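Local atomic coordinates of dipeptidase AC. Metallo peptidase. MEROPS family M19 (Rhodobacter sphaeroides, PDB entry 3LY0), a protein that probably hydrolyses dipeptides as a zinc-dependent metallodipeptidase of the M19 family, here holding a phosphinate mimic of L-Ala-D-Ala. Residues Gly12-Leu20 and Ile30-Asp41; Gly53-Ser61 and Ala92-Leu103. One frame throughout, in Å; residues are numbered along the deposited sequence.

Contact 1 of 2, residues Gly12-Leu20 and Ile30-Asp41; sequences GHNDFLLRL and IWLKGDGTGHLD. With ZN (zinc ion), chain D; LY0 ((2R)-3-[(R)-[(1R)-1-aminoethyl](hydroxy)phosphoryl]-2-methylpropanoic acid), chain C.
Arg19 reaches from helix 16-20 into the curl of residues 35-40 and is gripped there through all three guanidinium nitrogens. Its NH1 donates to Leu40 O at 2.8 Å, using a lone pair in the carbonyl plane, though the oxygen lies 20° out of the guanidinium plane. NH2 forms a salt bridge with Asp35 OD1 (3.1 Å), the carboxylate standing at the guanidinium edge with the two planes 33° apart. Water 1 accepts from NH2, and water 2 joins NE to Asp35 OD2, while Gly38 CA and the Thr37 carbonyl cover one face. A bend at chi3 (51°) turns the guanidinium toward these acceptors. Asp35 is positioned in turn by an Asx turn, its OD1 taking Thr37 N at 3.0 Å and Thr37 OG1 from the same face. An alanine in place of Arg19 is likely to deprive the Leu40 carbonyl of this donor and the Asp35 and Asp308 carboxylates of their arginine charge. Deeper in, the Phe16 ring lies obliquely to Trp31 (CE1 to CE3 3.7 Å) and also meets Ile30 CG2 and Leu40 CB. Leu40 CD1 rests 3.5 Å from Asn14 CG, and Asn14 OD1 accepts from Phe16 N in another Asx turn. The residues before and after Asn14 in the chain are zinc ligands: His13 NE2 and both carboxylate oxygens of Asp15 bind one of the two zinc ions, with Glu139 and the inhibitor completing its shell. The arginine's charge is thus met by Asp35 and Asp308, and its bonds hold the 35-40 loop to the helix after the zinc ligands.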
loop_
_atom_site.group_PDB
_atom_site.type_symbol
_atom_site.label_atom_id
_atom_site.label_comp_id
_atom_site.label_asym_id
_atom_site.label_seq_id
_atom_site.Cartn_x
_atom_site.Cartn_y
_atom_site.Cartn_z
ATOM N N GLY A 12 -3.735 -3.648 -2.853
ATOM C CA GLY A 12 -2.358 -3.602 -2.381
ATOM C C GLY A 12 -2.081 -2.841 -1.091
ATOM O O GLY A 12 -1.034 -3.054 -0.486
ATOM N N HIS A 13 -2.974 -1.952 -0.665
ATOM C CA HIS A 13 -2.678 -1.116 0.498
ATOM C C HIS A 13 -3.863 -0.311 0.998
ATOM O O HIS A 13 -4.396 0.518 0.262
ATOM C CB HIS A 13 -1.556 -0.122 0.171
ATOM C CG HIS A 13 -1.049 0.612 1.370
ATOM N ND1 HIS A 13 -0.027 0.120 2.155
ATOM C CD2 HIS A 13 -1.433 1.784 1.940
ATOM C CE1 HIS A 13 0.214 0.970 3.137
ATOM N NE2 HIS A 13 -0.626 1.981 3.036
ATOM N N ASN A 14 -4.246 -0.518 2.258
ATOM C CA ASN A 14 -5.203 0.398 2.876
ATOM C C ASN A 14 -4.821 0.713 4.308
ATOM O O ASN A 14 -4.096 -0.055 4.942
ATOM C CB ASN A 14 -6.648 -0.136 2.797
ATOM C CG ASN A 14 -6.953 -1.171 3.863
ATOM O OD1 ASN A 14 -7.053 -0.855 5.050
ATOM N ND2 ASN A 14 -7.116 -2.420 3.440
ATOM N N ASP A 15 -5.307 1.853 4.795
ATOM C CA ASP A 15 -5.035 2.301 6.149
ATOM C C ASP A 15 -6.278 2.310 7.034
ATOM O O ASP A 15 -6.399 3.131 7.938
ATOM C CB ASP A 15 -4.379 3.680 6.119
ATOM C CG ASP A 15 -3.002 3.640 5.494
ATOM O OD1 ASP A 15 -2.095 3.011 6.082
ATOM O OD2 ASP A 15 -2.815 4.212 4.407
ATOM N N PHE A 16 -7.197 1.382 6.787
ATOM C CA PHE A 16 -8.368 1.274 7.641
ATOM C C PHE A 16 -8.005 1.147 9.122
ATOM O O PHE A 16 -8.705 1.680 9.975
ATOM C CB PHE A 16 -9.237 0.094 7.219
ATOM C CG PHE A 16 -10.469 -0.069 8.051
ATOM C CD1 PHE A 16 -10.560 -1.102 8.963
ATOM C CD2 PHE A 16 -11.518 0.832 7.940
ATOM C CE1 PHE A 16 -11.692 -1.260 9.743
ATOM C CE2 PHE A 16 -12.650 0.692 8.716
ATOM C CZ PHE A 16 -12.740 -0.361 9.618
ATOM N N LEU A 17 -6.916 0.450 9.434
ATOM C CA LEU A 17 -6.542 0.257 10.833
ATOM C C LEU A 17 -6.278 1.588 11.543
ATOM O O LEU A 17 -6.452 1.694 12.755
ATOM C CB LEU A 17 -5.326 -0.668 10.961
ATOM C CG LEU A 17 -5.574 -2.142 10.627
ATOM C CD1 LEU A 17 -4.260 -2.884 10.576
ATOM C CD2 LEU A 17 -6.524 -2.784 11.654
ATOM N N LEU A 18 -5.868 2.607 10.793
ATOM C CA LEU A 18 -5.628 3.901 11.409
ATOM C C LEU A 18 -6.923 4.462 11.983
ATOM O O LEU A 18 -6.922 5.160 13.000
ATOM C CB LEU A 18 -5.006 4.871 10.395
ATOM C CG LEU A 18 -4.534 6.226 10.920
ATOM C CD1 LEU A 18 -3.353 6.072 11.859
ATOM C CD2 LEU A 18 -4.164 7.117 9.736
ATOM N N ARG A 19 -8.042 4.141 11.348
ATOM C CA ARG A 19 -9.320 4.627 11.845
ATOM C C ARG A 19 -9.711 3.956 13.148
ATOM O O ARG A 19 -10.324 4.580 14.018
ATOM C CB ARG A 19 -10.396 4.500 10.778
ATOM C CG ARG A 19 -10.174 5.549 9.677
ATOM C CD ARG A 19 -11.137 5.423 8.525
ATOM N NE ARG A 19 -12.514 5.375 8.989
ATOM C CZ ARG A 19 -13.474 4.710 8.367
ATOM N NH1 ARG A 19 -13.206 4.048 7.245
ATOM N NH2 ARG A 19 -14.697 4.701 8.874
ATOM N N LEU A 20 -9.329 2.694 13.301
ATOM C CA LEU A 20 -9.575 2.004 14.562
ATOM C C LEU A 20 -8.630 2.505 15.649
ATOM O O LEU A 20 -9.027 2.637 16.808
ATOM C CB LEU A 20 -9.484 0.483 14.389
ATOM C CG LEU A 20 -10.477 -0.075 13.357
ATOM C CD1 LEU A 20 -10.459 -1.590 13.318
ATOM C CD2 LEU A 20 -11.906 0.444 13.609
ATOM N N ILE A 30 -17.679 1.177 13.547
ATOM C CA ILE A 30 -16.855 1.585 12.412
ATOM C C ILE A 30 -16.639 0.424 11.442
ATOM O O ILE A 30 -16.786 0.575 10.239
ATOM C CB ILE A 30 -15.497 2.165 12.865
ATOM C CG1 ILE A 30 -15.711 3.476 13.629
ATOM C CG2 ILE A 30 -14.576 2.396 11.665
ATOM C CD1 ILE A 30 -14.461 3.979 14.327
ATOM N N TRP A 31 -16.292 -0.739 11.977
ATOM C CA TRP A 31 -15.986 -1.907 11.155
ATOM C C TRP A 31 -17.232 -2.628 10.652
ATOM O O TRP A 31 -17.355 -2.896 9.462
ATOM C CB TRP A 31 -15.106 -2.856 11.979
ATOM C CG TRP A 31 -14.828 -4.248 11.430
ATOM C CD1 TRP A 31 -14.881 -5.413 12.139
ATOM C CD2 TRP A 31 -14.431 -4.608 10.099
ATOM N NE1 TRP A 31 -14.546 -6.479 11.334
ATOM C CE2 TRP A 31 -14.259 -6.008 10.079
ATOM C CE3 TRP A 31 -14.196 -3.885 8.926
ATOM C CZ2 TRP A 31 -13.870 -6.697 8.933
ATOM C CZ3 TRP A 31 -13.809 -4.575 7.789
ATOM C CH2 TRP A 31 -13.657 -5.967 7.796
ATOM N N LEU A 32 -18.152 -2.950 11.556
ATOM C CA LEU A 32 -19.276 -3.795 11.172
ATOM C C LEU A 32 -20.427 -3.046 10.498
ATOM O O LEU A 32 -21.189 -3.642 9.748
ATOM C CB LEU A 32 -19.787 -4.577 12.381
ATOM C CG LEU A 32 -18.741 -5.498 13.015
ATOM C CD1 LEU A 32 -19.346 -6.190 14.215
ATOM C CD2 LEU A 32 -18.236 -6.513 11.994
ATOM N N LYS A 33 -20.544 -1.753 10.770
ATOM C CA LYS A 33 -21.640 -0.959 10.216
ATOM C C LYS A 33 -21.175 0.179 9.313
ATOM O O LYS A 33 -21.894 0.594 8.402
ATOM C CB LYS A 33 -22.482 -0.376 11.351
ATOM C CG LYS A 33 -23.190 -1.421 12.197
ATOM C CD LYS A 33 -24.057 -0.773 13.262
ATOM C CE LYS A 33 -24.858 -1.814 14.026
ATOM N NZ LYS A 33 -25.684 -1.185 15.097
ATOM N N GLY A 34 -19.976 0.689 9.569
ATOM C CA GLY A 34 -19.547 1.941 8.980
ATOM C C GLY A 34 -20.001 3.060 9.900
ATOM O O GLY A 34 -20.970 2.890 10.648
ATOM N N ASP A 35 -19.302 4.188 9.876
ATOM C CA ASP A 35 -19.701 5.337 10.684
ATOM C C ASP A 35 -20.005 6.561 9.827
ATOM O O ASP A 35 -20.084 7.674 10.340
ATOM C CB ASP A 35 -18.655 5.665 11.762
ATOM C CG ASP A 35 -17.351 6.211 11.190
ATOM O OD1 ASP A 35 -17.204 6.272 9.951
ATOM O OD2 ASP A 35 -16.470 6.577 11.997
ATOM N N GLY A 36 -20.170 6.346 8.527
ATOM C CA GLY A 36 -20.494 7.428 7.614
ATOM C C GLY A 36 -19.295 8.215 7.128
ATOM O O GLY A 36 -19.450 9.205 6.404
ATOM N N THR A 37 -18.095 7.788 7.521
ATOM C CA THR A 37 -16.879 8.481 7.112
ATOM C C THR A 37 -15.906 7.558 6.390
ATOM O O THR A 37 -16.071 6.338 6.370
ATOM C CB THR A 37 -16.135 9.110 8.316
ATOM O OG1 THR A 37 -15.451 8.094 9.062
ATOM C CG2 THR A 37 -17.104 9.846 9.233
ATOM N N GLY A 38 -14.883 8.157 5.796
ATOM C CA GLY A 38 -13.781 7.389 5.246
ATOM C C GLY A 38 -14.156 6.548 4.044
ATOM O O GLY A 38 -15.199 6.757 3.411
ATOM N N HIS A 39 -13.296 5.586 3.730
ATOM C CA HIS A 39 -13.384 4.852 2.477
ATOM C C HIS A 39 -13.853 3.419 2.639
ATOM O O HIS A 39 -14.481 2.869 1.736
ATOM C CB HIS A 39 -12.026 4.823 1.782
ATOM C CG HIS A 39 -11.573 6.151 1.275
ATOM N ND1 HIS A 39 -10.242 6.462 1.109
ATOM C CD2 HIS A 39 -12.271 7.247 0.888
ATOM C CE1 HIS A 39 -10.137 7.694 0.643
ATOM N NE2 HIS A 39 -11.355 8.191 0.496
ATOM N N LEU A 40 -13.528 2.815 3.778
ATOM C CA LEU A 40 -13.745 1.387 3.999
ATOM C C LEU A 40 -14.571 1.087 5.244
ATOM O O LEU A 40 -14.545 1.837 6.228
ATOM C CB LEU A 40 -12.399 0.656 4.135
ATOM C CG LEU A 40 -11.569 0.493 2.860
ATOM C CD1 LEU A 40 -10.117 0.162 3.225
ATOM C CD2 LEU A 40 -12.158 -0.568 1.962
ATOM N N ASP A 41 -15.287 -0.035 5.181
ATOM C CA ASP A 41 -15.871 -0.735 6.319
ATOM C C ASP A 41 -16.436 -2.021 5.728
ATOM O O ASP A 41 -16.466 -2.172 4.507
ATOM C CB ASP A 41 -16.940 0.094 7.050
ATOM C CG ASP A 41 -17.957 0.709 6.110
ATOM O OD1 ASP A 41 -18.692 -0.058 5.452
ATOM O OD2 ASP A 41 -18.020 1.964 6.039
HETATM ZN ZN ZN D . -0.661 3.689 4.473
HETATM P P LY0 C . 0.015 6.610 3.352
HETATM C C1 LY0 C . -0.261 8.057 5.725
HETATM N N1 LY0 C . -0.365 5.581 5.801
HETATM C C2 LY0 C . -0.675 6.776 5.035
HETATM C C4 LY0 C . -0.691 7.895 2.246
HETATM C C5 LY0 C . 0.310 8.653 1.419
HETATM C C6 LY0 C . 1.308 7.756 0.739
HETATM C C7 LY0 C . -0.288 9.713 0.530
HETATM O O31 LY0 C . -0.346 5.213 2.905
HETATM O O32 LY0 C . 1.574 6.717 3.432
HETATM O O61 LY0 C . 2.426 8.305 0.201
HETATM O O62 LY0 C . 1.150 6.525 0.688
HETATM O O HOH W 1 -17.297 4.005 7.726
HETATM O O HOH W 2 -13.775 6.360 11.345
#

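Contact 2 of 2, residues Gly53-Ser61 and Ala92-Leu103; sequences GFFAIYVPS and AQPVALAMAGHL. With LY0 ((2R)-3-[(R)-[(1R)-1-aminoethyl](hydroxy)phosphoryl]-2-methylpropanoic acid), chain C.
Strand 53-57 and helix 92-103 run nearly antiparallel, at 152° between their directions, with axes 8.7 Å apart at closest approach. Ile57 sits at the middle of the contact: its CG2 branch, anti to the backbone N, lies over the helix at Ala96 (3.7 Å to CA), whereas CD1 reaches Ala100 CB at 3.9 Å. The small Ala96 and Ala100 side chains are consistent with so close an approach. Met99 lies alongside Ile57, pointing the other way, and its chain, bent at chi3 (81°), brings SD to 3.1 Å from Tyr58 O; this carbonyl and Tyr58 N are buried without a hydrogen-bonding partner. Toward one end Val59 CG2 meets Val95 CG1 (4.1 Å), and toward the other Leu103 CD1 touches Phe55 CB at 3.9 Å. Ala56 and Tyr58 point the opposite way from the helix, toward the active site. There the Tyr58 ring lays one face against the inhibitor, N1 standing 3.4 Å above its plane and displaced from the ring centre, while Tyr58 OH bonds to His65. Apolar strand residues facing an outer helix, with a pocket residue near the strand's C-terminal end, fit the TIM-barrel fold to which M19 dipeptidases belong.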
loop_
_atom_site.group_PDB
_atom_site.type_symbol
_atom_site.label_atom_id
_atom_site.label_comp_id
_atom_site.label_asym_id
_atom_site.label_seq_id
_atom_site.Cartn_x
_atom_site.Cartn_y
_atom_site.Cartn_z
ATOM N N GLY A 53 -7.359 -7.411 0.898
ATOM C CA GLY A 53 -6.184 -6.603 0.636
ATOM C C GLY A 53 -5.158 -6.623 1.744
ATOM O O GLY A 53 -5.312 -7.312 2.761
ATOM N N PHE A 54 -4.090 -5.858 1.521
ATOM C CA PHE A 54 -3.094 -5.616 2.552
ATOM C C PHE A 54 -3.622 -4.530 3.489
ATOM O O PHE A 54 -3.971 -3.427 3.030
ATOM C CB PHE A 54 -1.790 -5.091 1.939
ATOM C CG PHE A 54 -1.041 -6.077 1.073
ATOM C CD1 PHE A 54 0.137 -6.665 1.530
ATOM C CD2 PHE A 54 -1.461 -6.360 -0.222
ATOM C CE1 PHE A 54 0.861 -7.541 0.719
ATOM C CE2 PHE A 54 -0.744 -7.218 -1.035
ATOM C CZ PHE A 54 0.417 -7.815 -0.567
ATOM N N PHE A 55 -3.645 -4.842 4.783
ATOM C CA PHE A 55 -4.043 -3.902 5.829
ATOM C C PHE A 55 -2.796 -3.399 6.545
ATOM O O PHE A 55 -2.130 -4.150 7.251
ATOM C CB PHE A 55 -5.017 -4.584 6.803
ATOM C CG PHE A 55 -6.390 -4.777 6.226
ATOM C CD1 PHE A 55 -7.428 -3.917 6.568
ATOM C CD2 PHE A 55 -6.628 -5.794 5.313
ATOM C CE1 PHE A 55 -8.697 -4.071 6.002
ATOM C CE2 PHE A 55 -7.887 -5.948 4.737
ATOM C CZ PHE A 55 -8.914 -5.094 5.087
ATOM N N ALA A 56 -2.482 -2.128 6.324
ATOM C CA ALA A 56 -1.248 -1.550 6.829
ATOM C C ALA A 56 -1.316 -1.178 8.294
ATOM O O ALA A 56 -2.275 -0.547 8.755
ATOM C CB ALA A 56 -0.869 -0.326 5.997
ATOM N N ILE A 57 -0.265 -1.573 9.004
ATOM C CA ILE A 57 0.052 -1.060 10.326
ATOM C C ILE A 57 1.069 0.048 10.093
ATOM O O ILE A 57 2.188 -0.213 9.658
ATOM C CB ILE A 57 0.669 -2.168 11.192
ATOM C CG1 ILE A 57 -0.359 -3.278 11.457
ATOM C CG2 ILE A 57 1.245 -1.592 12.491
ATOM C CD1 ILE A 57 0.244 -4.549 11.978
ATOM N N TYR A 58 0.666 1.285 10.362
ATOM C CA TYR A 58 1.496 2.452 10.105
ATOM C C TYR A 58 1.461 3.330 11.342
ATOM O O TYR A 58 0.387 3.626 11.851
ATOM C CB TYR A 58 0.982 3.201 8.866
ATOM C CG TYR A 58 1.049 4.710 8.945
ATOM C CD1 TYR A 58 2.243 5.394 8.736
ATOM C CD2 TYR A 58 -0.092 5.451 9.216
ATOM C CE1 TYR A 58 2.295 6.775 8.816
ATOM C CE2 TYR A 58 -0.054 6.826 9.282
ATOM C CZ TYR A 58 1.138 7.485 9.090
ATOM O OH TYR A 58 1.155 8.864 9.160
ATOM N N VAL A 59 2.637 3.720 11.832
ATOM C CA VAL A 59 2.742 4.501 13.060
ATOM C C VAL A 59 2.817 5.986 12.717
ATOM O O VAL A 59 3.781 6.434 12.101
ATOM C CB VAL A 59 3.997 4.088 13.871
ATOM C CG1 VAL A 59 4.161 4.969 15.107
ATOM C CG2 VAL A 59 3.920 2.625 14.253
ATOM N N PRO A 60 1.788 6.764 13.101
ATOM C CA PRO A 60 1.824 8.197 12.763
ATOM C C PRO A 60 2.820 8.991 13.600
ATOM O O PRO A 60 3.055 8.675 14.765
ATOM C CB PRO A 60 0.404 8.674 13.096
ATOM C CG PRO A 60 -0.428 7.424 13.180
ATOM C CD PRO A 60 0.492 6.350 13.657
ATOM N N SER A 61 3.383 10.033 12.991
ATOM C CA SER A 61 4.211 11.007 13.696
ATOM C C SER A 61 3.320 12.007 14.429
ATOM O O SER A 61 2.130 12.116 14.124
ATOM C CB SER A 61 5.095 11.757 12.698
ATOM O OG SER A 61 6.177 10.957 12.265
ATOM N N ALA A 92 7.316 2.973 18.998
ATOM C CA ALA A 92 6.526 2.450 17.889
ATOM C C ALA A 92 5.808 1.160 18.266
ATOM O O ALA A 92 4.706 0.888 17.783
ATOM C CB ALA A 92 7.408 2.232 16.654
ATOM N N GLN A 93 6.427 0.361 19.131
ATOM C CA GLN A 93 5.877 -0.965 19.416
ATOM C C GLN A 93 4.459 -0.989 19.990
ATOM O O GLN A 93 3.634 -1.763 19.522
ATOM C CB GLN A 93 6.854 -1.823 20.233
ATOM C CG GLN A 93 7.973 -2.352 19.357
ATOM C CD GLN A 93 9.021 -3.135 20.101
ATOM O OE1 GLN A 93 9.120 -3.068 21.330
ATOM N NE2 GLN A 93 9.829 -3.885 19.356
ATOM N N PRO A 94 4.157 -0.138 20.978
ATOM C CA PRO A 94 2.783 -0.141 21.497
ATOM C C PRO A 94 1.757 0.236 20.421
ATOM O O PRO A 94 0.635 -0.283 20.409
ATOM C CB PRO A 94 2.830 0.912 22.616
ATOM C CG PRO A 94 4.267 0.936 23.041
ATOM C CD PRO A 94 5.061 0.702 21.786
ATOM N N VAL A 95 2.137 1.121 19.503
ATOM C CA VAL A 95 1.191 1.567 18.482
ATOM C C VAL A 95 0.981 0.437 17.476
ATOM O O VAL A 95 -0.154 0.145 17.087
ATOM C CB VAL A 95 1.654 2.870 17.770
ATOM C CG1 VAL A 95 0.666 3.253 16.682
ATOM C CG2 VAL A 95 1.788 4.007 18.771
ATOM N N ALA A 96 2.071 -0.212 17.076
ATOM C CA ALA A 96 1.996 -1.318 16.130
ATOM C C ALA A 96 1.216 -2.478 16.750
ATOM O O ALA A 96 0.424 -3.140 16.071
ATOM C CB ALA A 96 3.387 -1.774 15.716
ATOM N N LEU A 97 1.453 -2.753 18.035
ATOM C CA LEU A 97 0.667 -3.780 18.724
ATOM C C LEU A 97 -0.815 -3.418 18.764
ATOM O O LEU A 97 -1.661 -4.287 18.583
ATOM C CB LEU A 97 1.191 -4.044 20.138
ATOM C CG LEU A 97 2.510 -4.807 20.247
ATOM C CD1 LEU A 97 2.901 -4.940 21.709
ATOM C CD2 LEU A 97 2.399 -6.190 19.609
ATOM N N ALA A 98 -1.136 -2.152 19.017
ATOM C CA ALA A 98 -2.532 -1.733 19.028
ATOM C C ALA A 98 -3.186 -2.033 17.685
ATOM O O ALA A 98 -4.282 -2.583 17.620
ATOM C CB ALA A 98 -2.650 -0.250 19.371
ATOM N N MET A 99 -2.512 -1.671 16.598
ATOM C CA MET A 99 -3.107 -1.830 15.281
ATOM C C MET A 99 -3.198 -3.312 14.886
ATOM O O MET A 99 -4.208 -3.760 14.341
ATOM C CB MET A 99 -2.327 -1.003 14.251
ATOM C CG MET A 99 -2.319 0.505 14.602
ATOM S SD MET A 99 -1.358 1.597 13.495
ATOM C CE MET A 99 -2.521 1.825 12.155
ATOM N N ALA A 100 -2.152 -4.083 15.176
ATOM C CA ALA A 100 -2.222 -5.528 14.940
ATOM C C ALA A 100 -3.357 -6.156 15.752
ATOM O O ALA A 100 -4.042 -7.054 15.274
ATOM C CB ALA A 100 -0.889 -6.207 15.280
ATOM N N GLY A 101 -3.552 -5.665 16.973
ATOM C CA GLY A 101 -4.627 -6.143 17.827
ATOM C C GLY A 101 -6.007 -5.835 17.261
ATOM O O GLY A 101 -6.926 -6.652 17.362
ATOM N N HIS A 102 -6.159 -4.666 16.648
ATOM C CA HIS A 102 -7.420 -4.315 15.982
ATOM C C HIS A 102 -7.677 -5.224 14.778
ATOM O O HIS A 102 -8.821 -5.594 14.512
ATOM C CB HIS A 102 -7.421 -2.854 15.519
ATOM C CG HIS A 102 -7.538 -1.868 16.633
ATOM N ND1 HIS A 102 -8.562 -1.916 17.556
ATOM C CD2 HIS A 102 -6.784 -0.791 16.957
ATOM C CE1 HIS A 102 -8.422 -0.920 18.413
ATOM N NE2 HIS A 102 -7.352 -0.221 18.072
ATOM N N LEU A 103 -6.619 -5.590 14.060
ATOM C CA LEU A 103 -6.768 -6.432 12.880
ATOM C C LEU A 103 -7.284 -7.811 13.292
ATOM O O LEU A 103 -8.197 -8.356 12.675
ATOM C CB LEU A 103 -5.446 -6.548 12.122
ATOM C CG LEU A 103 -5.473 -7.334 10.814
ATOM C CD1 LEU A 103 -6.395 -6.658 9.811
ATOM C CD2 LEU A 103 -4.077 -7.489 10.235
HETATM P P LY0 C . 0.015 6.610 3.352
HETATM C C1 LY0 C . -0.261 8.057 5.725
HETATM N N1 LY0 C . -0.365 5.581 5.801
HETATM C C2 LY0 C . -0.675 6.776 5.035
HETATM C C4 LY0 C . -0.691 7.895 2.246
HETATM C C5 LY0 C . 0.310 8.653 1.419
HETATM C C6 LY0 C . 1.308 7.756 0.739
HETATM C C7 LY0 C . -0.288 9.713 0.530
HETATM O O31 LY0 C . -0.346 5.213 2.905
HETATM O O32 LY0 C . 1.574 6.717 3.432
HETATM O O61 LY0 C . 2.426 8.305 0.201
HETATM O O62 LY0 C . 1.150 6.525 0.688
#

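Overall arrangement
From the N terminus the chain passes through the zinc ligands His13 and Asp15, enters helix 16-22, and returns through helix 27-32 to residues 35-41, where contact 1 closes a short local loop. Only then does it run through helix 42-48 into strand 50-57, and contact 2 closes a longer loop when helix 89-109 packs back on that strand. The two loops follow in series and do not cross. They meet directly, however: the backbone of Asn14 joins strand 50-57 through two probable hydrogen bonds, N to Phe54 O and O to Ala56 N. Leu17 on Met99 adds a helix-to-helix link, and both contacts reach the bound inhibitor.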